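PrgX (Enterococcus faecalis, PDB 2AWI) acts as the receptor for the peptide sex pheromone cCF10 and as a repressor, probably DNA-binding, that takes part in regulating conjugation. Local coordinates at residues Tyr238-Gln241 / Ile242-Leu246; Asn262-Ile266 / Ile267-Asp271; His18-Asp21 / Leu22-Gly25. The protein carries 1 engineered substitution. All blocks are in the same frame, centred on the assembly; numbering follows the deposited sequence.

How the interactions relate
From the N terminus, interaction 3 comes first: residues 18-25 make the short helix 19-23 and its exit in the helix-turn-helix region. Much further along, interaction 1 lies within helix 230-248, and interaction 2 ends the next helix, 251-266, and turns the chain into helix 270-286. All three are local contacts in series, with none nested or crossed; interaction 2 spans the whole turn between two helices, whereas interaction 3 covers the exit of helix 19-23. Interactions 1 and 2 share the C-terminal TPR region, their centres about 19 Å apart. Interaction 3 lies about 59 Å, centre to centre, from interaction 1, on the opposite side of the chain's centre.

Interaction 1: residues Tyr238-Gln241 / Ile242-Leu246; sequences YLKQ and IYQFL
Tyr-238 to Gln-241 and Ile-242 to Leu-246 are consecutive turns of one helix, and four backbone bonds of the i to i+4 kind join them. Ile-242 N donates to Tyr-238 O, Tyr-243 N to Leu-239 O, Gln-244 N to Lys-240 O and Phe-245 N to Gln-241 O, all at 2.8 to 3.1 Å. On the buried side, Ile-242 lays its CG1 over one face of the Tyr-238 ring. The atom sits 4.1 Å from the ring centroid, displaced toward the rim on the CZ side, which makes a CH-pi contact. CG1 of Ile-242 trails back along the helix, beside its own backbone N (chi1 -63°), and this turn of the side chain brings it to the tyrosine. On another side of the helix, Gln-241 and Gln-244 run side by side and point the same way, with their amide planes 69° apart. OE1 of Gln-241 comes within 3.7 Å of NE2 of Gln-244, yet both atoms look beyond this turn for their bonds: the first accepts from Asn-256 ND2, the second bonds Ser-253 OG. The extended chain of Lys-240 passes the other end of the Gln-244 amide, its CE 3.6 Å from OE1. Tyr-238 and Ile-242 press on Ala-257 and Leu-280, one from each of the two following helices, while Leu-239 meets helix 184-203 and Tyr-243 meets helix 207-220. Phe-245 adds edge-to-face contacts with Tyr-254 and Phe-289 and also packs on Phe-289 of the second subunit. A helix covered in this way by its neighbours before and after it in sequence is characteristic of the all-helical, TPR-like C-terminal region of this receptor.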
loop_
_atom_site.group_PDB
_atom_site.type_symbol
_atom_site.label_atom_id
_atom_site.label_comp_id
_atom_site.label_asym_id
_atom_site.label_seq_id
_atom_site.Cartn_x
_atom_site.Cartn_y
_atom_site.Cartn_z
ATOM N N TYR A 238 13.942 -6.148 -10.682
ATOM C CA TYR A 238 13.051 -5.044 -11.003
ATOM C C TYR A 238 12.954 -4.946 -12.528
ATOM O O TYR A 238 11.901 -4.623 -13.074
ATOM C CB TYR A 238 13.588 -3.731 -10.416
ATOM C CG TYR A 238 13.283 -2.503 -11.251
ATOM C CD1 TYR A 238 14.180 -2.052 -12.216
ATOM C CD2 TYR A 238 12.087 -1.809 -11.097
ATOM C CE1 TYR A 238 13.894 -0.941 -13.008
ATOM C CE2 TYR A 238 11.788 -0.698 -11.883
ATOM C CZ TYR A 238 12.695 -0.272 -12.837
ATOM O OH TYR A 238 12.402 0.823 -13.620
ATOM N N LEU A 239 14.062 -5.224 -13.208
ATOM C CA LEU A 239 14.095 -5.177 -14.660
ATOM C C LEU A 239 13.287 -6.353 -15.195
ATOM O O LEU A 239 12.692 -6.278 -16.265
ATOM C CB LEU A 239 15.545 -5.231 -15.155
ATOM C CG LEU A 239 16.321 -3.934 -14.891
ATOM C CD1 LEU A 239 17.829 -4.161 -15.031
ATOM C CD2 LEU A 239 15.838 -2.863 -15.858
ATOM N N LYS A 240 13.263 -7.433 -14.425
ATOM C CA LYS A 240 12.510 -8.623 -14.788
ATOM C C LYS A 240 11.024 -8.292 -14.679
ATOM O O LYS A 240 10.227 -8.685 -15.530
ATOM C CB LYS A 240 12.868 -9.775 -13.847
ATOM C CG LYS A 240 12.116 -11.069 -14.101
ATOM C CD LYS A 240 12.471 -12.104 -13.042
ATOM C CE LYS A 240 11.610 -13.350 -13.152
ATOM N NZ LYS A 240 11.919 -14.326 -12.064
ATOM N N GLN A 241 10.653 -7.564 -13.628
ATOM C CA GLN A 241 9.262 -7.174 -13.435
ATOM C C GLN A 241 8.838 -6.286 -14.605
ATOM O O GLN A 241 7.707 -6.366 -15.079
ATOM C CB GLN A 241 9.089 -6.417 -12.112
ATOM C CG GLN A 241 9.346 -7.249 -10.856
ATOM C CD GLN A 241 8.474 -8.488 -10.778
ATOM O OE1 GLN A 241 7.252 -8.413 -10.896
ATOM N NE2 GLN A 241 9.102 -9.640 -10.573
ATOM N N ILE A 242 9.751 -5.438 -15.067
ATOM C CA ILE A 242 9.461 -4.562 -16.194
ATOM C C ILE A 242 9.341 -5.408 -17.464
ATOM O O ILE A 242 8.491 -5.154 -18.309
ATOM C CB ILE A 242 10.569 -3.512 -16.377
ATOM C CG1 ILE A 242 10.630 -2.614 -15.141
ATOM C CG2 ILE A 242 10.326 -2.697 -17.642
ATOM C CD1 ILE A 242 9.337 -1.865 -14.854
ATOM N N TYR A 243 10.200 -6.417 -17.583
ATOM C CA TYR A 243 10.183 -7.319 -18.729
ATOM C C TYR A 243 8.812 -7.988 -18.833
ATOM O O TYR A 243 8.240 -8.074 -19.918
ATOM C CB TYR A 243 11.256 -8.398 -18.571
ATOM C CG TYR A 243 11.180 -9.507 -19.604
ATOM C CD1 TYR A 243 11.693 -9.330 -20.888
ATOM C CD2 TYR A 243 10.581 -10.732 -19.302
ATOM C CE1 TYR A 243 11.613 -10.341 -21.847
ATOM C CE2 TYR A 243 10.496 -11.753 -20.259
ATOM C CZ TYR A 243 11.014 -11.546 -21.529
ATOM O OH TYR A 243 10.927 -12.532 -22.490
ATOM N N GLN A 244 8.302 -8.460 -17.697
ATOM C CA GLN A 244 7.006 -9.131 -17.638
ATOM C C GLN A 244 5.858 -8.193 -17.998
ATOM O O GLN A 244 4.863 -8.617 -18.579
ATOM C CB GLN A 244 6.773 -9.706 -16.238
ATOM C CG GLN A 244 7.815 -10.725 -15.802
ATOM C CD GLN A 244 7.625 -11.195 -14.365
ATOM O OE1 GLN A 244 8.399 -12.009 -13.858
ATOM N NE2 GLN A 244 6.593 -10.681 -13.701
ATOM N N PHE A 245 5.997 -6.921 -17.642
ATOM C CA PHE A 245 4.970 -5.939 -17.942
ATOM C C PHE A 245 4.983 -5.665 -19.442
ATOM O O PHE A 245 3.934 -5.632 -20.099
ATOM C CB PHE A 245 5.241 -4.638 -17.182
ATOM C CG PHE A 245 4.200 -3.572 -17.404
ATOM C CD1 PHE A 245 2.904 -3.727 -16.914
ATOM C CD2 PHE A 245 4.517 -2.414 -18.105
ATOM C CE1 PHE A 245 1.937 -2.742 -17.118
ATOM C CE2 PHE A 245 3.561 -1.421 -18.316
ATOM C CZ PHE A 245 2.265 -1.584 -17.822
ATOM N N LEU A 246 6.181 -5.469 -19.981
ATOM C CA LEU A 246 6.339 -5.190 -21.397
ATOM C C LEU A 246 5.824 -6.332 -22.268
ATOM O O LEU A 246 5.356 -6.102 -23.379
ATOM C CB LEU A 246 7.812 -4.924 -21.721
ATOM C CG LEU A 246 8.477 -3.715 -21.062
ATOM C CD1 LEU A 246 9.878 -3.560 -21.629
ATOM C CD2 LEU A 246 7.653 -2.456 -21.316
#

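Interaction 2: residues Asn262-Ile266 / Ile267-Asp271; sequences NIFKI and IGKED
Phe-264 turns the edge of its ring to Lys-269 across a Schellman motif, the turn that ends helix 251-266. CB of Lys-269 lies near the plane of the phenyl ring, 3.9 Å from CD1 of Phe-264, and the two side chains cross at a slant. The lysine chain then bends twice, at chi2 and chi3, and leads its amine away from the phenylalanine to a cation-pi contact with Tyr-231. Phe-264 itself is directed into the protein, against Leu-234 of helix 230-248 and against Ile-272 and Leu-276 of the helix that follows.

Ile-263 O takes the N-H of Ile-267 in a nearly straight bond of 3.0 Å. With CG1 of Ile-267 between its backbone N and carbonyl carbon (chi1 72°) and CG2 beside the N, both branches lie next to that oxygen: CG1 and CG2 of Ile-267 are each 3.5 Å from Ile-263 O. The methyl groups CG2 of Ile-263 and CG2 of Ile-267 come no nearer than 4.4 Å. In the assembly both isoleucines are also met by the third subunit, Ile-263 by Ile-263 of that chain and Ile-267 by its Leu-234.

Gly-268 takes the chain out of the helix with a positive phi of 91°, at which a side chain would be jammed against the preceding carbonyl oxygen. Two amides then reach back: Lys-269 N, 2.9 Å from Phe-264 O, lies nearly in line with the C=O, but the bond is bent at its hydrogen (136°), whereas Gly-268 N approaches Lys-265 O at 3.1 Å from above the plane of that carbonyl.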
loop_
_atom_site.group_PDB
_atom_site.type_symbol
_atom_site.label_atom_id
_atom_site.label_comp_id
_atom_site.label_asym_id
_atom_site.label_seq_id
_atom_site.Cartn_x
_atom_site.Cartn_y
_atom_site.Cartn_z
ATOM N N ASN A 262 10.869 1.541 -4.399
ATOM C CA ASN A 262 10.621 2.058 -3.063
ATOM C C ASN A 262 11.569 1.467 -2.015
ATOM O O ASN A 262 11.953 2.153 -1.069
ATOM C CB ASN A 262 9.172 1.789 -2.663
ATOM C CG ASN A 262 8.898 2.128 -1.215
ATOM O OD1 ASN A 262 9.116 3.257 -0.777
ATOM N ND2 ASN A 262 8.415 1.145 -0.460
ATOM N N ILE A 263 11.935 0.198 -2.176
ATOM C CA ILE A 263 12.848 -0.449 -1.237
ATOM C C ILE A 263 14.205 0.249 -1.251
ATOM O O ILE A 263 14.810 0.474 -0.199
ATOM C CB ILE A 263 13.043 -1.938 -1.586
ATOM C CG1 ILE A 263 11.877 -2.748 -1.027
ATOM C CG2 ILE A 263 14.344 -2.449 -1.024
ATOM C CD1 ILE A 263 11.709 -2.608 0.481
ATOM N N PHE A 264 14.675 0.593 -2.444
ATOM C CA PHE A 264 15.956 1.265 -2.587
ATOM C C PHE A 264 15.923 2.597 -1.857
ATOM O O PHE A 264 16.946 3.070 -1.366
ATOM C CB PHE A 264 16.293 1.479 -4.076
ATOM C CG PHE A 264 16.890 0.264 -4.741
ATOM C CD1 PHE A 264 18.141 -0.218 -4.346
ATOM C CD2 PHE A 264 16.190 -0.427 -5.728
ATOM C CE1 PHE A 264 18.686 -1.376 -4.922
ATOM C CE2 PHE A 264 16.725 -1.586 -6.311
ATOM C CZ PHE A 264 17.974 -2.060 -5.907
ATOM N N LYS A 265 14.744 3.205 -1.794
ATOM C CA LYS A 265 14.603 4.478 -1.110
ATOM C C LYS A 265 14.748 4.245 0.386
ATOM O O LYS A 265 15.522 4.920 1.059
ATOM C CB LYS A 265 13.234 5.099 -1.389
ATOM C CG LYS A 265 13.045 6.466 -0.730
ATOM C CD LYS A 265 11.575 6.873 -0.644
ATOM C CE LYS A 265 10.790 5.949 0.288
ATOM N NZ LYS A 265 9.364 6.365 0.483
ATOM N N ILE A 266 13.998 3.278 0.897
ATOM C CA ILE A 266 14.019 2.955 2.314
ATOM C C ILE A 266 15.413 2.648 2.855
ATOM O O ILE A 266 15.839 3.244 3.842
ATOM C CB ILE A 266 13.101 1.756 2.618
ATOM C CG1 ILE A 266 11.670 2.069 2.175
ATOM C CG2 ILE A 266 13.111 1.459 4.106
ATOM C CD1 ILE A 266 10.679 0.963 2.480
ATOM N N ILE A 267 16.131 1.735 2.205
ATOM C CA ILE A 267 17.455 1.363 2.685
ATOM C C ILE A 267 18.549 2.385 2.428
ATOM O O ILE A 267 19.695 2.166 2.803
ATOM C CB ILE A 267 17.888 -0.019 2.136
ATOM C CG1 ILE A 267 18.230 0.071 0.649
ATOM C CG2 ILE A 267 16.753 -1.028 2.359
ATOM C CD1 ILE A 267 18.603 -1.272 0.018
ATOM N N GLY A 268 18.211 3.500 1.789
ATOM C CA GLY A 268 19.209 4.535 1.563
ATOM C C GLY A 268 20.055 4.553 0.298
ATOM O O GLY A 268 21.047 5.299 0.236
ATOM N N LYS A 269 19.707 3.750 -0.706
ATOM C CA LYS A 269 20.472 3.761 -1.957
ATOM C C LYS A 269 19.841 4.790 -2.902
ATOM O O LYS A 269 19.142 4.439 -3.855
ATOM C CB LYS A 269 20.475 2.367 -2.597
ATOM C CG LYS A 269 21.101 1.284 -1.721
ATOM C CD LYS A 269 22.575 1.540 -1.465
ATOM C CE LYS A 269 23.422 1.172 -2.666
ATOM N NZ LYS A 269 24.866 1.457 -2.432
ATOM N N GLU A 270 20.099 6.066 -2.633
ATOM C CA GLU A 270 19.528 7.150 -3.426
ATOM C C GLU A 270 19.877 7.170 -4.914
ATOM O O GLU A 270 18.980 7.244 -5.752
ATOM C CB GLU A 270 19.879 8.503 -2.801
ATOM C CG GLU A 270 19.292 9.691 -3.559
ATOM C CD GLU A 270 17.772 9.643 -3.664
ATOM O OE1 GLU A 270 17.211 10.400 -4.485
ATOM O OE2 GLU A 270 17.138 8.857 -2.926
ATOM N N ASP A 271 21.162 7.114 -5.249
ATOM C CA ASP A 271 21.562 7.139 -6.654
ATOM C C ASP A 271 20.827 6.069 -7.465
ATOM O O ASP A 271 20.372 6.324 -8.588
ATOM C CB ASP A 271 23.074 6.957 -6.791
ATOM C CG ASP A 271 23.856 8.111 -6.188
ATOM O OD1 ASP A 271 23.421 9.273 -6.351
ATOM O OD2 ASP A 271 24.910 7.861 -5.567
#

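Interaction 3: residues His18-Asp21 / Leu22-Gly25; sequences HQID and LYSG
The short helix 19-23 belongs to the helix-turn-helix region, a unit that in this family generally serves DNA binding, and Ile-20 and Tyr-23 meet on its surface. The tyrosine ring lies back over the preceding turn. Ile-20 CA stands over one ring face, 3.9 Å from the centroid, in a CH-pi contact. CG2 of Ile-20 comes to 3.7 Å from CZ of Tyr-23, though this side chain is nearly eclipsed about chi1 (14°) and its placement is less sure. The ring also crowds the Gln-19 backbone too closely in the model, so its exact position on that side is uncertain. With chi1 at 72°, CG of Tyr-23 sits between its own N and carbonyl carbon, which folds the ring onto the helix.

The exit is pinned at one oxygen. Ile-20 O accepts Ser-24 N at 3.0 Å and Ser-24 OG at 2.9 Å, the two donors arriving from opposite faces of the carbonyl plane. At the start, the anti lone pair of Asp-21 OD2 takes the N-H of His-18 at 3.1 Å.

Leu-22 is buried against Phe-50 and Leu-54 of helix 44-54, Gln-19 touches Arg-12 of helix 4-14, and Tyr-23 rests on Lys-29 of helix 29-36.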
loop_
_atom_site.group_PDB
_atom_site.type_symbol
_atom_site.label_atom_id
_atom_site.label_comp_id
_atom_site.label_asym_id
_atom_site.label_seq_id
_atom_site.Cartn_x
_atom_site.Cartn_y
_atom_site.Cartn_z
ATOM N N HIS A 18 55.747 -17.129 18.734
ATOM C CA HIS A 18 57.172 -16.855 18.642
ATOM C C HIS A 18 57.600 -17.226 17.234
ATOM O O HIS A 18 56.891 -17.957 16.537
ATOM C CB HIS A 18 57.950 -17.679 19.670
ATOM C CG HIS A 18 57.658 -17.296 21.087
ATOM N ND1 HIS A 18 57.871 -16.023 21.574
ATOM C CD2 HIS A 18 57.154 -18.013 22.119
ATOM C CE1 HIS A 18 57.510 -15.974 22.844
ATOM N NE2 HIS A 18 57.072 -17.169 23.199
ATOM N N GLN A 19 58.755 -16.731 16.815
ATOM C CA GLN A 19 59.238 -17.011 15.474
ATOM C C GLN A 19 59.296 -18.500 15.143
ATOM O O GLN A 19 58.976 -18.892 14.016
ATOM C CB GLN A 19 60.599 -16.342 15.264
ATOM C CG GLN A 19 60.533 -14.825 15.454
ATOM C CD GLN A 19 61.823 -14.109 15.088
ATOM O OE1 GLN A 19 62.233 -14.094 13.930
ATOM N NE2 GLN A 19 62.466 -13.505 16.082
ATOM N N ILE A 20 59.685 -19.321 16.122
ATOM C CA ILE A 20 59.775 -20.773 15.946
ATOM C C ILE A 20 58.447 -21.381 15.518
ATOM O O ILE A 20 58.417 -22.295 14.689
ATOM C CB ILE A 20 60.180 -21.503 17.259
ATOM C CG1 ILE A 20 60.028 -20.551 18.441
ATOM C CG2 ILE A 20 61.588 -22.089 17.146
ATOM C CD1 ILE A 20 60.154 -21.224 19.772
ATOM N N ASP A 21 57.353 -20.891 16.099
ATOM C CA ASP A 21 56.029 -21.418 15.790
ATOM C C ASP A 21 55.649 -21.215 14.339
ATOM O O ASP A 21 54.780 -21.914 13.818
ATOM C CB ASP A 21 54.972 -20.778 16.692
ATOM C CG ASP A 21 55.188 -21.095 18.166
ATOM O OD1 ASP A 21 55.306 -22.291 18.515
ATOM O OD2 ASP A 21 55.231 -20.145 18.976
ATOM N N LEU A 22 56.307 -20.265 13.687
ATOM C CA LEU A 22 56.041 -19.959 12.287
ATOM C C LEU A 22 56.959 -20.662 11.301
ATOM O O LEU A 22 56.490 -21.258 10.334
ATOM C CB LEU A 22 56.146 -18.445 12.044
ATOM C CG LEU A 22 54.905 -17.568 12.235
ATOM C CD1 LEU A 22 53.943 -17.800 11.086
ATOM C CD2 LEU A 22 54.248 -17.873 13.576
ATOM N N TYR A 23 58.267 -20.595 11.536
ATOM C CA TYR A 23 59.215 -21.192 10.602
ATOM C C TYR A 23 59.597 -22.653 10.793
ATOM O O TYR A 23 60.089 -23.277 9.850
ATOM C CB TYR A 23 60.508 -20.357 10.533
ATOM C CG TYR A 23 61.398 -20.445 11.761
ATOM C CD1 TYR A 23 61.394 -19.437 12.726
ATOM C CD2 TYR A 23 62.247 -21.543 11.957
ATOM C CE1 TYR A 23 62.210 -19.514 13.854
ATOM C CE2 TYR A 23 63.068 -21.632 13.080
ATOM C CZ TYR A 23 63.047 -20.613 14.024
ATOM O OH TYR A 23 63.871 -20.688 15.127
ATOM N N SER A 24 59.378 -23.220 11.978
ATOM C CA SER A 24 59.802 -24.605 12.164
ATOM C C SER A 24 59.119 -25.526 11.163
ATOM O O SER A 24 57.894 -25.558 11.063
ATOM C CB SER A 24 59.567 -25.082 13.613
ATOM O OG SER A 24 58.178 -25.097 13.948
ATOM N N GLY A 25 59.940 -26.250 10.406
ATOM C CA GLY A 25 59.429 -27.169 9.409
ATOM C C GLY A 25 59.242 -26.513 8.057
ATOM O O GLY A 25 58.954 -27.187 7.068
#